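TqaA (Penicillium aethiopicum, PDB 5DLK) is a fungal nonribosomal peptide synthetase whose terminal condensation-like (CT) domain, present here as a mutant, probably closes the peptide into a macrocycle. Local coordinates at residues 59-64 / 326-331. Sequence-based numbering, arbitrary orientation.
Sequences HVFIKR and CTLNFV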
ATOM      1  N   HIS A  59      -7.912   0.014   6.358  1.00 15.81           N
ATOM      2  CA  HIS A  59      -9.281  -0.383   6.027  1.00 17.66           C
ATOM      3  C   HIS A  59      -9.566  -0.368   4.527  1.00 18.72           C
ATOM      4  O   HIS A  59     -10.327  -1.197   4.020  1.00 18.82           O
ATOM      5  CB  HIS A  59     -10.268   0.539   6.746  1.00 21.84           C
ATOM      6  CG  HIS A  59     -11.617  -0.066   6.958  1.00 27.08           C
ATOM      7  ND1 HIS A  59     -12.721   0.683   7.306  1.00 30.37           N
ATOM      8  CD2 HIS A  59     -12.046  -1.350   6.873  1.00 31.92           C
ATOM      9  CE1 HIS A  59     -13.769  -0.111   7.432  1.00 32.35           C
ATOM     10  NE2 HIS A  59     -13.387  -1.350   7.171  1.00 30.68           N
ATOM     11  N   VAL A  60      -8.982   0.591   3.814  1.00 16.76           N
ATOM     12  CA  VAL A  60      -9.103   0.615   2.352  1.00 15.61           C
ATOM     13  C   VAL A  60      -8.674  -0.723   1.776  1.00 16.04           C
ATOM     14  O   VAL A  60      -9.383  -1.335   0.968  1.00 16.69           O
ATOM     15  CB  VAL A  60      -8.242   1.740   1.721  1.00 16.85           C
ATOM     16  CG1 VAL A  60      -8.016   1.498   0.212  1.00 16.10           C
ATOM     17  CG2 VAL A  60      -8.895   3.084   1.963  1.00 20.44           C
ATOM     18  N   PHE A  61      -7.505  -1.184   2.200  1.00 16.72           N
ATOM     19  CA  PHE A  61      -6.975  -2.431   1.649  1.00 15.70           C
ATOM     20  C   PHE A  61      -7.793  -3.639   2.089  1.00 16.62           C
ATOM     21  O   PHE A  61      -8.020  -4.552   1.304  1.00 17.13           O
ATOM     22  CB  PHE A  61      -5.506  -2.596   2.046  1.00 16.26           C
ATOM     23  CG  PHE A  61      -4.578  -1.712   1.274  1.00 17.18           C
ATOM     24  CD1 PHE A  61      -4.557  -1.763  -0.111  1.00 19.10           C
ATOM     25  CD2 PHE A  61      -3.738  -0.811   1.925  1.00 15.74           C
ATOM     26  CE1 PHE A  61      -3.712  -0.939  -0.848  1.00 20.75           C
ATOM     27  CE2 PHE A  61      -2.881   0.020   1.199  1.00 18.79           C
ATOM     28  CZ  PHE A  61      -2.873  -0.046  -0.204  1.00 18.33           C
ATOM     29  N   ILE A  62      -8.230  -3.660   3.342  1.00 16.64           N
ATOM     30  CA  ILE A  62      -9.014  -4.803   3.833  1.00 15.24           C
ATOM     31  C   ILE A  62     -10.341  -4.931   3.091  1.00 20.34           C
ATOM     32  O   ILE A  62     -10.727  -6.034   2.660  1.00 18.55           O
ATOM     33  CB  ILE A  62      -9.241  -4.700   5.366  1.00 17.43           C
ATOM     34  CG1 ILE A  62      -7.894  -4.903   6.066  1.00 19.34           C
ATOM     35  CG2 ILE A  62     -10.249  -5.739   5.825  1.00 20.82           C
ATOM     36  CD1 ILE A  62      -7.888  -4.555   7.545  1.00 20.01           C
ATOM     37  N   LYS A  63     -11.011  -3.797   2.871  1.00 17.83           N
ATOM     38  CA  LYS A  63     -12.293  -3.811   2.187  1.00 17.45           C
ATOM     39  C   LYS A  63     -12.175  -4.294   0.755  1.00 18.01           C
ATOM     40  O   LYS A  63     -13.148  -4.773   0.176  1.00 24.20           O
ATOM     41  CB  LYS A  63     -12.924  -2.412   2.168  1.00 22.09           C
ATOM     42  CG  LYS A  63     -13.581  -1.958   3.453  1.00 28.48           C
ATOM     43  CD  LYS A  63     -14.300  -0.622   3.155  1.00 33.96           C
ATOM     44  CE  LYS A  63     -14.916   0.016   4.383  1.00 45.77           C
ATOM     45  NZ  LYS A  63     -15.882  -0.904   5.068  1.00 47.44           N
ATOM     46  N   ARG A  64     -10.987  -4.141   0.184  1.00 18.10           N
ATOM     47  CA  ARG A  64     -10.736  -4.519  -1.201  1.00 19.00           C
ATOM     48  C   ARG A  64     -10.081  -5.907  -1.329  1.00 21.05           C
ATOM     49  O   ARG A  64      -9.640  -6.317  -2.422  1.00 20.23           O
ATOM     50  CB  ARG A  64      -9.883  -3.441  -1.866  1.00 17.04           C
ATOM     51  CG  ARG A  64     -10.725  -2.165  -2.150  1.00 17.00           C
ATOM     52  CD  ARG A  64      -9.894  -0.901  -2.296  1.00 19.43           C
ATOM     53  NE  ARG A  64     -10.781   0.262  -2.458  1.00 19.23           N
ATOM     54  CZ  ARG A  64     -11.468   0.846  -1.472  1.00 22.05           C
ATOM     55  NH1 ARG A  64     -11.417   0.385  -0.216  1.00 17.12           N
ATOM     56  NH2 ARG A  64     -12.249   1.886  -1.748  1.00 19.99           N
ATOM     57  N   CYS A 326       1.790  -0.528   7.021  1.00 23.21           N
ATOM     58  CA  CYS A 326       1.191   0.224   5.930  1.00 19.20           C
ATOM     59  C   CYS A 326       1.013   1.669   6.375  1.00 17.36           C
ATOM     60  O   CYS A 326       0.010   2.002   6.977  1.00 19.64           O
ATOM     61  CB  CYS A 326      -0.152  -0.373   5.532  1.00 21.19           C
ATOM     62  SG  CYS A 326      -0.936   0.551   4.188  1.00 24.27           S
ATOM     63  N   THR A 327       1.995   2.508   6.094  1.00 18.18           N
ATOM     64  CA  THR A 327       1.874   3.926   6.444  1.00 19.95           C
ATOM     65  C   THR A 327       1.371   4.765   5.273  1.00 19.27           C
ATOM     66  O   THR A 327       1.264   6.005   5.391  1.00 20.41           O
ATOM     67  CB  THR A 327       3.203   4.518   6.922  1.00 19.49           C
ATOM     68  OG1 THR A 327       4.151   4.542   5.846  1.00 21.96           O
ATOM     69  CG2 THR A 327       3.758   3.709   8.111  1.00 25.87           C
ATOM     70  N   LEU A 328       1.101   4.107   4.144  1.00 18.95           N
ATOM     71  CA  LEU A 328       0.513   4.761   2.968  1.00 17.94           C
ATOM     72  C   LEU A 328      -0.700   5.576   3.341  1.00 17.87           C
ATOM     73  O   LEU A 328      -1.458   5.186   4.219  1.00 18.44           O
ATOM     74  CB  LEU A 328       0.074   3.724   1.907  1.00 20.07           C
ATOM     75  CG  LEU A 328       1.096   2.897   1.146  1.00 27.26           C
ATOM     76  CD1 LEU A 328       0.365   1.998   0.166  1.00 25.11           C
ATOM     77  CD2 LEU A 328       2.072   3.807   0.413  1.00 27.60           C
ATOM     78  N   ASN A 329      -0.906   6.697   2.650  1.00 16.06           N
ATOM     79  CA  ASN A 329      -2.130   7.441   2.816  1.00 16.49           C
ATOM     80  C   ASN A 329      -2.650   7.869   1.458  1.00 16.42           C
ATOM     81  O   ASN A 329      -1.873   8.025   0.514  1.00 16.25           O
ATOM     82  CB  ASN A 329      -1.909   8.658   3.725  1.00 15.51           C
ATOM     83  CG  ASN A 329      -3.175   9.099   4.394  1.00 16.06           C
ATOM     84  OD1 ASN A 329      -4.207   8.452   4.258  1.00 16.78           O
ATOM     85  ND2 ASN A 329      -3.117  10.211   5.122  1.00 17.47           N
ATOM     86  N   PHE A 330      -3.962   8.026   1.361  1.00 14.35           N
ATOM     87  CA  PHE A 330      -4.587   8.508   0.130  1.00 15.29           C
ATOM     88  C   PHE A 330      -5.201   9.863   0.453  1.00 16.23           C
ATOM     89  O   PHE A 330      -6.142   9.936   1.245  1.00 16.98           O
ATOM     90  CB  PHE A 330      -5.620   7.519  -0.353  1.00 13.87           C
ATOM     91  CG  PHE A 330      -5.124   6.099  -0.292  1.00 16.71           C
ATOM     92  CD1 PHE A 330      -4.157   5.660  -1.191  1.00 17.80           C
ATOM     93  CD2 PHE A 330      -5.575   5.233   0.700  1.00 16.85           C
ATOM     94  CE1 PHE A 330      -3.678   4.346  -1.146  1.00 16.56           C
ATOM     95  CE2 PHE A 330      -5.094   3.910   0.759  1.00 16.04           C
ATOM     96  CZ  PHE A 330      -4.140   3.487  -0.168  1.00 16.33           C
ATOM     97  N   VAL A 331      -4.622  10.921  -0.107  1.00 15.00           N
ATOM     98  CA  VAL A 331      -4.997  12.290   0.303  1.00 14.04           C
ATOM     99  C   VAL A 331      -5.296  13.149  -0.930  1.00 15.16           C
ATOM    100  O   VAL A 331      -4.913  12.790  -2.059  1.00 15.85           O
ATOM    101  CB  VAL A 331      -3.884  12.954   1.151  1.00 14.94           C
ATOM    102  CG1 VAL A 331      -3.587  12.134   2.437  1.00 18.64           C
ATOM    103  CG2 VAL A 331      -2.616  13.194   0.312  1.00 15.19           C
TER
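Phe61 reaches from helix 56-63 into a group formed by Cys326, Leu328 and Phe330. The edge of the Phe330 ring is turned toward the face of Phe61 in an offset edge-to-face pair, with centroids 5.8 Å apart and planes at 70°. The pair is closest between Phe61 CZ and Phe330 CZ, at 3.8 Å. Cys326 and Leu328 both meet the rim of the Phe61 ring. Cys326 SG lies 3.6 Å from Phe61 CE2, a sulfur-aromatic contact at the ring edge, and it gets there because SG is anti to the Cys326 backbone N (chi1 179°). Leu328 brings its CD1 branch to 3.8 Å from Phe61 CZ, the two side chains crossing at about a right angle. The contact joins the two halves of a condensation-domain fold: helix 56-63 leads into a strand of the five-stranded sheet of the N-terminal half, which strand 407-415 completes, whereas 329-336 is an outer strand of the C-terminal six-stranded one. Leu328 also lies near Asn311 and Gly183, which bind phosphopantetheine in this protein. Next to Phe61 in the sequence, Val60 meets Phe330 from the opposite direction, CG1 approaching Phe330 CE2 to 3.8 Å. Outside the two segments, Phe61 stacks with His178, and Phe330 packs edge-to-face with Trp423. Arg64 folds back along the chain, NH1 donating to Val60 O at 2.9 Å, while its NE forms a salt bridge with Glu421.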